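Local coordinates for enoyl CoA hydratase/isomerase (Crotonase) (Legionella pneumophila subsp. pneumophila, PDB 3I47), which probably acts on acyl-coenzyme A thioesters as an enoyl-CoA hydratase or isomerase of the crotonase family, at residues I22-A27 and G64-W69; V49-L54 and S198-N203; A130-S135 and E167-T172. All coordinates share one frame; numbering follows the deposited sequence.

Contact 1. Residues I22-A27 and G64-W69; sequences ISKHNA and GADLTW
Ala27 packs against Asp66 where Asp66 forms the N-cap of helix 67-74, so a loop of the crotonase fold, the one between strand 14-19 and helix 30-45, is seated beside a helix start. In relatives, the alanine N-H of the glycine-alanine-aspartate motif at 64-66 serves the oxyanion hole, and Ala65 N probably has the same role here.

The packing is made by one methyl group: Ala27 CB lies 3.5 Å from Asp66 N and also borders Asp66 CB. Ala27 CA approaches Gly64 O at 3.2 Å, with 134° at the hydrogen, a CA-H...O contact.

No direct hydrogen bond joins the two segments, although the backbone of Phe28, the next residue, bonds to both Gly64 and Asp66. The capping bonds belong to Asp66 OD1. With CG anti to the backbone N (chi1 -179°), the carboxylate turns back to the first turn of the helix, where its anti lone pair accepts from Trp69 N at 3.1 Å and 163°. A weak, bent bond from Thr68 N joins the same oxygen. Asn26, buried in the loop, is held by Arg21 N and His60 O.

Electrostatics are looser. The Lys24 side chain, kinked at chi2 and chi4, runs obliquely past the carboxylate, its CD 3.8 Å from Asp66 OD2. Lys24 NZ is 4.6 Å from Asp66 OD2, which may give a weak long-range attraction.

The polar bridge between the segments themselves is a water, which donates to Ala27 O at 2.7 Å and to Asp66 OD2 at 2.9 Å, using the carboxylate oxygen that the capping bonds do not.

Contact 2. Residues V49-L54 and S198-N203; sequences VRVIVL and SQISNN
Ser201 O receives Arg50 NH1 at 2.8 Å, the one direct hydrogen bond between the two segments. Its geometry is close to straight on every test: 162° at the hydrogen, 170° at the carbonyl oxygen, and an acceptor only 3° out of the guanidinium plane. The carbonyl therefore meets the flat group at its edge. Arg50 CD also lies 3.2 Å from Ser201 O, so the side chain, fully extended from CG to NE, runs alongside the carbonyl oxygen before NH1 bonds to it.

The second component is apolar. Val51 points its CG2 methyl at the last turn of helix 189-201, where it touches Ile200 CG2 at 3.8 Å and approaches Ser201 N at 3.7 Å. Val51 CG2 is anti to its own carbonyl carbon, which turns this branch to the helix. Ala197, one turn earlier, continues the surface and also meets Val53, so strand 51-56 of the six-stranded sheet rests on the C-terminal part of this helix.

Within the helix end, Ser201 OG donates to Ser198 O at 2.7 Å, arriving tilted from the carbonyl plane. The serine hydroxyl is thereby turned back onto the preceding turn, while its CB touches Val51 CG2.

Arg50 has a second anchor, since NH2 donates to Trp259 O near the end of the modelled chain, and Trp259 NE1 in turn binds Asn202 O. The guanidinium thus joins strand entry, helix end and C-terminal tail. A positive group at the C-terminal end of a helix, where carbonyls lack helical N-H partners, is probably favoured by the helix dipole as well as by its hydrogen bonds.

Contact 3. Residues A130-S135 and E167-T172; sequences ARFCFS and EVFDAT
Phe132 lays its CB methylene, rather than its ring, over the face of Phe169, its cross-strand neighbour. CB stands 3.6 Å from the Phe169 ring centroid and 20° off the normal, a CH-pi contact displaced toward the rim. Phe169 achieves this because CG sits between its backbone N and carbonyl carbon (chi1 57°), folding the ring back across the opposing strand. The two rings, with planes 23° apart, are near parallel but slid so far that they barely overlap, with centroids separated by 5.6 Å. Phe134 completes the aromatic cluster obliquely: its CE2 reaches Phe169 CE2 at 3.8 Å, at the edge of the Phe169 ring, near its plane.

The backbone fixes this register. Phe132 and Phe169 form an antiparallel hydrogen-bonded pair, with Phe132 N donating to Phe169 O at 2.8 Å and Phe169 N to Phe132 O at 2.9 Å. Strand 131-133 is the middle member of a three-stranded sheet of the crotonase fold, lying between 109-111 and the outermost strand 168-170. On the sheet face that carries Arg131, Cys133 and Val168, Val168 CG1 meets Arg131 CB and its CG2 meets Cys133.

Past the paired residues, a water bridges the strands, accepting from Phe134 N at 2.9 Å and donating to Glu167 O at 2.7 Å. Leu162 of helix 156-165 packs onto Phe134 and Phe169, while Ala174 of helix 171-176 meets Phe132 and Phe169. Two good backbone bonds thus align a buried aromatic face, and a water takes up Phe134 N and Glu167 O, where direct pairing has ended.

Contacts 1 and 3 are the closer pair, with centres 18 Å apart and nearest atoms about 6 Å apart. His60 offers a tentative link: its ring is edge-to-face with His25 of contact 1, and Arg131 of contact 3 touches it in the conformer described, one of two. Contact 2 is separate, with no touch: its centre is 29 Å from contact 1 and 27 Å from contact 3, nearest atoms about 9 and 10 Å. Strand 51-56 of contact 2 nevertheless leads through the chain to helix 67-74 of contact 1. By analogy with crotonase relatives, contact 1 contains one probable oxyanion N-H donor, and contact 3 neighbours the other, just after strand 109-111.

Contact 1. Residues I22-A27 and G64-W69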
ATOM      1  N   ILE A  22     -12.049  10.264 -12.473  1.00 16.81           N
ATOM      2  CA  ILE A  22     -13.293  10.419 -11.719  1.00 17.76           C
ATOM      3  C   ILE A  22     -14.510   9.869 -12.469  1.00 17.77           C
ATOM      4  O   ILE A  22     -15.315   9.135 -11.896  1.00 17.87           O
ATOM      5  CB  ILE A  22     -13.492  11.896 -11.273  1.00 19.12           C
ATOM      6  CG1 ILE A  22     -12.423  12.261 -10.221  1.00 20.22           C
ATOM      7  CG2 ILE A  22     -14.932  12.120 -10.760  1.00 21.58           C
ATOM      8  CD1 ILE A  22     -12.353  13.752  -9.890  1.00 21.07           C
ATOM      9  N   SER A  23     -14.630  10.187 -13.754  1.00 18.52           N
ATOM     10  CA  SER A  23     -15.800   9.758 -14.515  1.00 19.15           C
ATOM     11  C   SER A  23     -15.866   8.241 -14.727  1.00 19.35           C
ATOM     12  O   SER A  23     -16.958   7.680 -14.896  1.00 20.99           O
ATOM     13  CB  SER A  23     -15.884  10.511 -15.846  1.00 19.65           C
ATOM     14  OG  SER A  23     -14.828  10.136 -16.713  1.00 27.37           O
ATOM     15  N   LYS A  24     -14.704   7.585 -14.709  1.00 17.93           N
ATOM     16  CA  LYS A  24     -14.602   6.136 -14.896  1.00 17.68           C
ATOM     17  C   LYS A  24     -14.416   5.394 -13.566  1.00 16.42           C
ATOM     18  O   LYS A  24     -14.164   4.189 -13.556  1.00 15.78           O
ATOM     19  CB  LYS A  24     -13.437   5.805 -15.838  1.00 19.78           C
ATOM     20  CG  LYS A  24     -13.562   6.408 -17.241  1.00 25.62           C
ATOM     21  CD  LYS A  24     -14.122   5.413 -18.227  1.00 24.30           C
ATOM     22  CE  LYS A  24     -14.278   6.035 -19.615  1.00 26.41           C
ATOM     23  NZ  LYS A  24     -12.994   6.576 -20.166  1.00 27.48           N
ATOM     24  N   HIS A  25     -14.550   6.115 -12.453  1.00 16.00           N
ATOM     25  CA  HIS A  25     -14.409   5.526 -11.105  1.00 16.55           C
ATOM     26  C   HIS A  25     -13.087   4.785 -10.918  1.00 14.83           C
ATOM     27  O   HIS A  25     -13.025   3.753 -10.219  1.00 14.73           O
ATOM     28  CB  HIS A  25     -15.586   4.590 -10.792  1.00 19.42           C
ATOM     29  CG  HIS A  25     -16.917   5.270 -10.804  1.00 23.44           C
ATOM     30  ND1 HIS A  25     -18.070   4.637 -11.213  1.00 23.16           N
ATOM     31  CD2 HIS A  25     -17.279   6.524 -10.452  1.00 22.25           C
ATOM     32  CE1 HIS A  25     -19.088   5.476 -11.115  1.00 23.54           C
ATOM     33  NE2 HIS A  25     -18.634   6.626 -10.653  1.00 24.17           N
ATOM     34  N   ASN A  26     -12.028   5.319 -11.528  1.00 13.98           N
ATOM     35  CA  ASN A  26     -10.686   4.746 -11.395  1.00 13.31           C
ATOM     36  C   ASN A  26     -10.600   3.280 -11.787  1.00 13.47           C
ATOM     37  O   ASN A  26      -9.795   2.524 -11.241  1.00 13.48           O
ATOM     38  CB  ASN A  26     -10.128   4.998  -9.980  1.00 14.30           C
ATOM     39  CG  ASN A  26      -9.921   6.454  -9.726  1.00 12.77           C
ATOM     40  OD1 ASN A  26      -9.394   7.165 -10.599  1.00 14.51           O
ATOM     41  ND2 ASN A  26     -10.329   6.929  -8.548  1.00 14.79           N
ATOM     42  N   ALA A  27     -11.401   2.902 -12.781  1.00 13.38           N
ATOM     43  CA  ALA A  27     -11.362   1.534 -13.288  1.00 13.66           C
ATOM     44  C   ALA A  27     -10.004   1.274 -13.930  1.00 13.99           C
ATOM     45  O   ALA A  27      -9.486   2.115 -14.679  1.00 15.24           O
ATOM     46  CB  ALA A  27     -12.498   1.299 -14.270  1.00 14.62           C
ATOM     47  N   GLY A  64     -13.351  -1.337 -10.337  1.00 15.18           N
ATOM     48  CA  GLY A  64     -13.097  -2.577 -11.067  1.00 14.76           C
ATOM     49  C   GLY A  64     -12.201  -2.346 -12.267  1.00 14.62           C
ATOM     50  O   GLY A  64     -11.358  -1.460 -12.250  1.00 15.02           O
ATOM     51  N   ALA A  65     -12.373  -3.170 -13.295  1.00 14.88           N
ATOM     52  CA  ALA A  65     -11.563  -3.064 -14.510  1.00 14.94           C
ATOM     53  C   ALA A  65     -12.277  -2.179 -15.513  1.00 14.74           C
ATOM     54  O   ALA A  65     -13.509  -2.190 -15.606  1.00 15.59           O
ATOM     55  CB  ALA A  65     -11.315  -4.447 -15.099  1.00 15.63           C
ATOM     56  N   ASP A  66     -11.495  -1.397 -16.257  1.00 14.22           N
ATOM     57  CA  ASP A  66     -12.037  -0.543 -17.306  1.00 14.82           C
ATOM     58  C   ASP A  66     -12.665  -1.379 -18.428  1.00 15.10           C
ATOM     59  O   ASP A  66     -12.080  -2.364 -18.875  1.00 15.12           O
ATOM     60  CB  ASP A  66     -10.925   0.336 -17.871  1.00 16.18           C
ATOM     61  CG  ASP A  66     -11.426   1.273 -18.947  1.00 17.95           C
ATOM     62  OD1 ASP A  66     -11.435   0.866 -20.132  1.00 18.16           O
ATOM     63  OD2 ASP A  66     -11.839   2.406 -18.606  1.00 18.46           O
ATOM     64  N   LEU A  67     -13.861  -0.979 -18.857  1.00 16.03           N
ATOM     65  CA  LEU A  67     -14.639  -1.782 -19.814  1.00 17.98           C
ATOM     66  C   LEU A  67     -14.012  -1.844 -21.203  1.00 16.65           C
ATOM     67  O   LEU A  67     -14.101  -2.874 -21.873  1.00 16.75           O
ATOM     68  CB  LEU A  67     -16.078  -1.265 -19.906  1.00 21.08           C
ATOM     69  CG  LEU A  67     -16.956  -1.560 -18.686  1.00 26.37           C
ATOM     70  CD1 LEU A  67     -18.306  -0.872 -18.841  1.00 23.73           C
ATOM     71  CD2 LEU A  67     -17.144  -3.063 -18.498  1.00 23.86           C
ATOM     72  N   THR A  68     -13.374  -0.758 -21.628  1.00 16.13           N
ATOM     73  CA  THR A  68     -12.662  -0.764 -22.911  1.00 15.23           C
ATOM     74  C   THR A  68     -11.488  -1.737 -22.854  1.00 14.70           C
ATOM     75  O   THR A  68     -11.291  -2.552 -23.763  1.00 15.46           O
ATOM     76  CB  THR A  68     -12.163   0.636 -23.271  1.00 14.87           C
ATOM     77  OG1 THR A  68     -13.274   1.546 -23.293  1.00 17.79           O
ATOM     78  CG2 THR A  68     -11.435   0.628 -24.618  1.00 18.00           C
ATOM     79  N   TRP A  69     -10.715  -1.661 -21.771  1.00 14.28           N
ATOM     80  CA  TRP A  69      -9.616  -2.585 -21.580  1.00 13.85           C
ATOM     81  C   TRP A  69     -10.117  -4.032 -21.502  1.00 14.17           C
ATOM     82  O   TRP A  69      -9.492  -4.928 -22.064  1.00 14.22           O
ATOM     83  CB  TRP A  69      -8.800  -2.204 -20.327  1.00 14.10           C
ATOM     84  CG  TRP A  69      -7.804  -3.262 -19.957  1.00 14.32           C
ATOM     85  CD1 TRP A  69      -6.536  -3.400 -20.435  1.00 14.65           C
ATOM     86  CD2 TRP A  69      -8.025  -4.358 -19.072  1.00 14.13           C
ATOM     87  NE1 TRP A  69      -5.947  -4.515 -19.903  1.00 14.33           N
ATOM     88  CE2 TRP A  69      -6.837  -5.132 -19.064  1.00 14.46           C
ATOM     89  CE3 TRP A  69      -9.111  -4.772 -18.293  1.00 14.56           C
ATOM     90  CZ2 TRP A  69      -6.697  -6.282 -18.290  1.00 14.44           C
ATOM     91  CZ3 TRP A  69      -8.980  -5.924 -17.542  1.00 14.63           C
ATOM     92  CH2 TRP A  69      -7.777  -6.669 -17.545  1.00 15.01           C
TER
HETATM   93  O   HOH W   1     -10.679   3.803 -16.367  1.00 19.94           O

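Contact 2. Residues V49-L54 and S198-N203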
ATOM      1  N   VAL A  49      11.150  12.448  -0.188  1.00 18.43           N
ATOM      2  CA  VAL A  49       9.967  11.678   0.206  1.00 17.00           C
ATOM      3  C   VAL A  49      10.347  10.637   1.250  1.00 16.37           C
ATOM      4  O   VAL A  49      11.283   9.867   1.044  1.00 17.36           O
ATOM      5  CB  VAL A  49       9.318  10.987  -1.029  1.00 16.06           C
ATOM      6  CG1 VAL A  49       8.172  10.051  -0.609  1.00 16.97           C
ATOM      7  CG2 VAL A  49       8.794  12.024  -1.998  1.00 18.49           C
ATOM      8  N   ARG A  50       9.627  10.628   2.371  1.00 15.46           N
ATOM      9  CA  ARG A  50       9.793   9.603   3.395  1.00 16.04           C
ATOM     10  C   ARG A  50       8.648   8.612   3.411  1.00 16.56           C
ATOM     11  O   ARG A  50       8.858   7.449   3.761  1.00 17.82           O
ATOM     12  CB  ARG A  50       9.935  10.217   4.792  1.00 15.92           C
ATOM     13  CG  ARG A  50      11.265  10.915   5.030  1.00 17.05           C
ATOM     14  CD  ARG A  50      11.344  11.495   6.422  1.00 16.32           C
ATOM     15  NE  ARG A  50      12.598  12.237   6.606  1.00 17.70           N
ATOM     16  CZ  ARG A  50      12.858  13.028   7.643  1.00 16.32           C
ATOM     17  NH1 ARG A  50      11.957  13.188   8.606  1.00 17.45           N
ATOM     18  NH2 ARG A  50      14.013  13.680   7.699  1.00 17.58           N
ATOM     19  N   VAL A  51       7.440   9.065   3.072  1.00 14.97           N
ATOM     20  CA  VAL A  51       6.243   8.204   3.152  1.00 14.34           C
ATOM     21  C   VAL A  51       5.484   8.350   1.842  1.00 13.74           C
ATOM     22  O   VAL A  51       5.408   9.448   1.301  1.00 13.75           O
ATOM     23  CB  VAL A  51       5.333   8.611   4.347  1.00 14.34           C
ATOM     24  CG1 VAL A  51       4.014   7.795   4.389  1.00 15.51           C
ATOM     25  CG2 VAL A  51       6.095   8.473   5.690  1.00 15.37           C
ATOM     26  N   ILE A  52       4.947   7.240   1.342  1.00 13.68           N
ATOM     27  CA  ILE A  52       4.180   7.241   0.093  1.00 13.96           C
ATOM     28  C   ILE A  52       2.723   6.895   0.355  1.00 13.96           C
ATOM     29  O   ILE A  52       2.436   5.903   1.024  1.00 13.73           O
ATOM     30  CB  ILE A  52       4.793   6.237  -0.891  1.00 14.29           C
ATOM     31  CG1 ILE A  52       6.235   6.661  -1.224  1.00 16.10           C
ATOM     32  CG2 ILE A  52       3.967   6.158  -2.191  1.00 16.06           C
ATOM     33  CD1 ILE A  52       7.039   5.596  -1.970  1.00 16.54           C
ATOM     34  N   VAL A  53       1.821   7.715  -0.181  1.00 13.91           N
ATOM     35  CA  VAL A  53       0.375   7.485  -0.068  1.00 13.52           C
ATOM     36  C   VAL A  53      -0.239   7.263  -1.447  1.00 14.16           C
ATOM     37  O   VAL A  53      -0.012   8.053  -2.360  1.00 15.01           O
ATOM     38  CB  VAL A  53      -0.339   8.685   0.627  1.00 13.72           C
ATOM     39  CG1 VAL A  53      -1.845   8.518   0.615  1.00 14.78           C
ATOM     40  CG2 VAL A  53       0.143   8.825   2.059  1.00 15.34           C
ATOM     41  N   LEU A  54      -0.984   6.171  -1.587  1.00 13.43           N
ATOM     42  CA  LEU A  54      -1.825   5.945  -2.770  1.00 13.92           C
ATOM     43  C   LEU A  54      -3.265   6.250  -2.395  1.00 13.17           C
ATOM     44  O   LEU A  54      -3.816   5.638  -1.478  1.00 13.99           O
ATOM     45  CB  LEU A  54      -1.735   4.483  -3.236  1.00 15.72           C
ATOM     46  CG  LEU A  54      -0.356   3.825  -3.402  1.00 22.06           C
ATOM     47  CD1 LEU A  54      -0.511   2.375  -3.905  1.00 18.20           C
ATOM     48  CD2 LEU A  54       0.575   4.637  -4.322  1.00 18.42           C
ATOM     49  N   SER A 198       2.080  12.158   7.937  1.00 17.95           N
ATOM     50  CA  SER A 198       3.025  13.165   8.428  1.00 19.52           C
ATOM     51  C   SER A 198       3.684  12.700   9.721  1.00 20.11           C
ATOM     52  O   SER A 198       4.900  12.860   9.901  1.00 20.81           O
ATOM     53  CB  SER A 198       2.350  14.523   8.613  1.00 20.41           C
ATOM     54  OG  SER A 198       2.020  15.088   7.357  1.00 34.38           O
ATOM     55  N   GLN A 199       2.900  12.097  10.615  1.00 19.77           N
ATOM     56  CA  GLN A 199       3.448  11.568  11.873  1.00 20.54           C
ATOM     57  C   GLN A 199       4.541  10.521  11.659  1.00 19.57           C
ATOM     58  O   GLN A 199       5.588  10.563  12.314  1.00 20.50           O
ATOM     59  CB  GLN A 199       2.335  11.041  12.772  1.00 22.29           C
ATOM     60  CG  GLN A 199       1.539  12.169  13.417  1.00 33.70           C
ATOM     61  CD  GLN A 199       0.141  11.757  13.847  1.00 24.75           C
ATOM     62  OE1 GLN A 199      -0.262  10.597  13.707  1.00 33.84           O
ATOM     63  NE2 GLN A 199      -0.617  12.721  14.375  1.00 33.91           N
ATOM     64  N   ILE A 200       4.308   9.585  10.743  1.00 17.19           N
ATOM     65  CA  ILE A 200       5.337   8.620  10.391  1.00 16.05           C
ATOM     66  C   ILE A 200       6.561   9.316   9.762  1.00 16.73           C
ATOM     67  O   ILE A 200       7.709   8.959  10.069  1.00 17.44           O
ATOM     68  CB  ILE A 200       4.762   7.518   9.453  1.00 15.34           C
ATOM     69  CG1 ILE A 200       3.658   6.744  10.188  1.00 15.22           C
ATOM     70  CG2 ILE A 200       5.859   6.571   8.997  1.00 14.63           C
ATOM     71  CD1 ILE A 200       2.855   5.799   9.290  1.00 16.76           C
ATOM     72  N   SER A 201       6.312  10.327   8.923  1.00 16.99           N
ATOM     73  CA  SER A 201       7.396  11.040   8.227  1.00 18.30           C
ATOM     74  C   SER A 201       8.246  11.846   9.200  1.00 20.03           C
ATOM     75  O   SER A 201       9.374  12.209   8.879  1.00 20.97           O
ATOM     76  CB  SER A 201       6.860  11.937   7.100  1.00 19.13           C
ATOM     77  OG  SER A 201       6.314  13.145   7.604  1.00 24.59           O
ATOM     78  N   ASN A 202       7.706  12.102  10.385  1.00 20.55           N
ATOM     79  CA  ASN A 202       8.452  12.843  11.402  1.00 22.77           C
ATOM     80  C   ASN A 202       9.156  11.976  12.439  1.00 21.37           C
ATOM     81  O   ASN A 202       9.887  12.484  13.303  1.00 21.61           O
ATOM     82  CB  ASN A 202       7.577  13.934  12.027  1.00 26.64           C
ATOM     83  CG  ASN A 202       7.242  15.031  11.033  1.00 28.99           C
ATOM     84  OD1 ASN A 202       8.125  15.551  10.339  1.00 30.02           O
ATOM     85  ND2 ASN A 202       5.970  15.377  10.940  1.00 29.57           N
ATOM     86  N   ASN A 203       8.970  10.665  12.353  1.00 18.92           N
ATOM     87  CA  ASN A 203       9.786   9.751  13.144  1.00 17.70           C
ATOM     88  C   ASN A 203      11.172   9.656  12.494  1.00 16.28           C
ATOM     89  O   ASN A 203      11.345  10.011  11.320  1.00 16.06           O
ATOM     90  CB  ASN A 203       9.132   8.365  13.247  1.00 18.55           C
ATOM     91  CG  ASN A 203       7.833   8.373  14.062  1.00 18.35           C
ATOM     92  OD1 ASN A 203       6.950   7.522  13.864  1.00 19.45           O
ATOM     93  ND2 ASN A 203       7.706   9.329  14.967  1.00 19.01           N
TER

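Contact 3. Residues A130-S135 and E167-T172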
ATOM      1  N   ALA A 130     -16.373   2.530   2.767  1.00 16.32           N
ATOM      2  CA  ALA A 130     -15.582   1.741   1.801  1.00 15.28           C
ATOM      3  C   ALA A 130     -16.074   0.294   1.714  1.00 15.60           C
ATOM      4  O   ALA A 130     -16.562  -0.259   2.702  1.00 15.49           O
ATOM      5  CB  ALA A 130     -14.099   1.772   2.158  1.00 15.60           C
ATOM      6  N   ARG A 131     -15.982  -0.292   0.518  1.00 15.67           N
ATOM      7  CA  ARG A 131     -16.358  -1.693   0.320  0.50 16.35           C
ATOM      8  C   ARG A 131     -15.322  -2.363  -0.557  1.00 15.46           C
ATOM      9  O   ARG A 131     -14.689  -1.723  -1.400  1.00 16.13           O
ATOM     10  CB  ARG A 131     -17.740  -1.854  -0.325  0.50 18.07           C
ATOM     11  CG  ARG A 131     -18.882  -1.160   0.388  0.50 30.73           C
ATOM     12  CD  ARG A 131     -19.334   0.000  -0.458  0.50 20.43           C
ATOM     13  NE  ARG A 131     -19.421  -0.403  -1.859  0.50 31.27           N
ATOM     14  CZ  ARG A 131     -19.755   0.397  -2.867  0.50 21.19           C
ATOM     15  NH1 ARG A 131     -19.807  -0.091  -4.098  0.50 31.47           N
ATOM     16  NH2 ARG A 131     -20.058   1.669  -2.650  0.50 31.53           N
ATOM     17  N   PHE A 132     -15.132  -3.661  -0.339  1.00 13.78           N
ATOM     18  CA  PHE A 132     -14.098  -4.412  -1.044  1.00 13.33           C
ATOM     19  C   PHE A 132     -14.681  -5.659  -1.682  1.00 13.48           C
ATOM     20  O   PHE A 132     -15.682  -6.187  -1.213  1.00 13.65           O
ATOM     21  CB  PHE A 132     -13.011  -4.844  -0.048  1.00 13.33           C
ATOM     22  CG  PHE A 132     -12.283  -3.690   0.587  1.00 15.23           C
ATOM     23  CD1 PHE A 132     -12.820  -3.051   1.701  1.00 14.89           C
ATOM     24  CD2 PHE A 132     -11.055  -3.262   0.073  1.00 14.52           C
ATOM     25  CE1 PHE A 132     -12.128  -1.967   2.294  1.00 15.57           C
ATOM     26  CE2 PHE A 132     -10.365  -2.192   0.655  1.00 15.47           C
ATOM     27  CZ  PHE A 132     -10.902  -1.565   1.769  1.00 15.49           C
ATOM     28  N   CYS A 133     -14.037  -6.130  -2.743  1.00 13.26           N
ATOM     29  CA  CYS A 133     -14.477  -7.363  -3.397  1.00 13.30           C
ATOM     30  C   CYS A 133     -13.388  -7.946  -4.274  1.00 14.19           C
ATOM     31  O   CYS A 133     -12.753  -7.221  -5.035  1.00 15.65           O
ATOM     32  CB  CYS A 133     -15.724  -7.086  -4.246  1.00 13.74           C
ATOM     33  SG  CYS A 133     -16.497  -8.552  -4.959  1.00 16.52           S
ATOM     34  N   PHE A 134     -13.196  -9.257  -4.183  1.00 13.90           N
ATOM     35  CA  PHE A 134     -12.381  -9.996  -5.159  1.00 15.71           C
ATOM     36  C   PHE A 134     -13.344 -10.702  -6.109  1.00 16.40           C
ATOM     37  O   PHE A 134     -13.786 -11.832  -5.855  1.00 16.09           O
ATOM     38  CB  PHE A 134     -11.436 -10.981  -4.454  1.00 16.52           C
ATOM     39  CG  PHE A 134     -10.675 -10.371  -3.320  1.00 16.08           C
ATOM     40  CD1 PHE A 134      -9.751  -9.352  -3.547  1.00 16.91           C
ATOM     41  CD2 PHE A 134     -10.902 -10.784  -2.011  1.00 16.91           C
ATOM     42  CE1 PHE A 134      -9.051  -8.766  -2.483  1.00 16.55           C
ATOM     43  CE2 PHE A 134     -10.215 -10.197  -0.944  1.00 16.65           C
ATOM     44  CZ  PHE A 134      -9.291  -9.190  -1.178  1.00 17.18           C
ATOM     45  N   SER A 135     -13.692 -10.016  -7.199  1.00 17.68           N
ATOM     46  CA  SER A 135     -14.831 -10.404  -8.027  1.00 17.85           C
ATOM     47  C   SER A 135     -14.521 -11.408  -9.145  1.00 17.03           C
ATOM     48  O   SER A 135     -15.435 -11.834  -9.851  1.00 17.56           O
ATOM     49  CB  SER A 135     -15.474  -9.144  -8.634  1.00 19.25           C
ATOM     50  OG  SER A 135     -14.493  -8.364  -9.295  1.00 32.99           O
ATOM     51  N   GLU A 167     -17.781 -12.333  -2.601  1.00 14.78           N
ATOM     52  CA  GLU A 167     -18.685 -11.481  -1.837  1.00 15.06           C
ATOM     53  C   GLU A 167     -18.094 -10.090  -1.609  1.00 14.73           C
ATOM     54  O   GLU A 167     -16.874  -9.917  -1.495  1.00 15.33           O
ATOM     55  CB  GLU A 167     -19.090 -12.128  -0.514  1.00 15.64           C
ATOM     56  CG  GLU A 167     -17.987 -12.193   0.541  1.00 17.64           C
ATOM     57  CD  GLU A 167     -18.260 -13.250   1.593  1.00 17.04           C
ATOM     58  OE1 GLU A 167     -18.975 -12.948   2.574  1.00 18.70           O
ATOM     59  OE2 GLU A 167     -17.753 -14.376   1.436  1.00 18.05           O
ATOM     60  N   VAL A 168     -18.983  -9.108  -1.528  1.00 14.91           N
ATOM     61  CA  VAL A 168     -18.582  -7.756  -1.140  1.00 14.80           C
ATOM     62  C   VAL A 168     -18.484  -7.714   0.376  1.00 16.12           C
ATOM     63  O   VAL A 168     -19.353  -8.238   1.077  1.00 18.01           O
ATOM     64  CB  VAL A 168     -19.596  -6.708  -1.652  1.00 14.32           C
ATOM     65  CG1 VAL A 168     -19.192  -5.283  -1.200  1.00 14.98           C
ATOM     66  CG2 VAL A 168     -19.690  -6.777  -3.155  1.00 16.13           C
ATOM     67  N   PHE A 169     -17.409  -7.124   0.890  1.00 15.45           N
ATOM     68  CA  PHE A 169     -17.261  -6.958   2.330  1.00 15.73           C
ATOM     69  C   PHE A 169     -16.999  -5.510   2.688  1.00 16.12           C
ATOM     70  O   PHE A 169     -16.289  -4.804   1.966  1.00 17.13           O
ATOM     71  CB  PHE A 169     -16.237  -7.930   2.950  1.00 15.32           C
ATOM     72  CG  PHE A 169     -14.839  -7.866   2.361  1.00 13.61           C
ATOM     73  CD1 PHE A 169     -13.793  -7.274   3.089  1.00 15.29           C
ATOM     74  CD2 PHE A 169     -14.542  -8.461   1.127  1.00 14.99           C
ATOM     75  CE1 PHE A 169     -12.486  -7.244   2.586  1.00 14.08           C
ATOM     76  CE2 PHE A 169     -13.239  -8.442   0.608  1.00 14.01           C
ATOM     77  CZ  PHE A 169     -12.195  -7.831   1.337  1.00 15.31           C
ATOM     78  N   ASP A 170     -17.603  -5.066   3.789  1.00 15.79           N
ATOM     79  CA  ASP A 170     -17.530  -3.654   4.164  1.00 16.55           C
ATOM     80  C   ASP A 170     -16.237  -3.270   4.888  1.00 15.81           C
ATOM     81  O   ASP A 170     -15.364  -4.109   5.117  1.00 15.73           O
ATOM     82  CB  ASP A 170     -18.795  -3.192   4.912  1.00 18.58           C
ATOM     83  CG  ASP A 170     -18.976  -3.851   6.276  1.00 25.12           C
ATOM     84  OD1 ASP A 170     -18.013  -4.417   6.830  1.00 19.96           O
ATOM     85  OD2 ASP A 170     -20.114  -3.793   6.813  1.00 21.38           O
ATOM     86  N   ALA A 171     -16.101  -1.980   5.194  1.00 16.34           N
ATOM     87  CA  ALA A 171     -14.875  -1.461   5.791  1.00 16.49           C
ATOM     88  C   ALA A 171     -14.648  -2.063   7.171  1.00 15.55           C
ATOM     89  O   ALA A 171     -13.506  -2.383   7.510  1.00 15.47           O
ATOM     90  CB  ALA A 171     -14.928   0.060   5.874  1.00 16.92           C
ATOM     91  N   THR A 172     -15.719  -2.245   7.951  1.00 16.37           N
ATOM     92  CA  THR A 172     -15.600  -2.905   9.267  1.00 16.36           C
ATOM     93  C   THR A 172     -15.053  -4.335   9.150  1.00 15.40           C
ATOM     94  O   THR A 172     -14.189  -4.759   9.941  1.00 16.00           O
ATOM     95  CB  THR A 172     -16.936  -2.893  10.039  1.00 17.51           C
ATOM     96  OG1 THR A 172     -17.332  -1.536  10.248  1.00 23.83           O
ATOM     97  CG2 THR A 172     -16.786  -3.599  11.413  1.00 22.78           C
TER
HETATM   98  O   HOH W   2     -14.518 -11.073  -2.289  1.00 14.48           O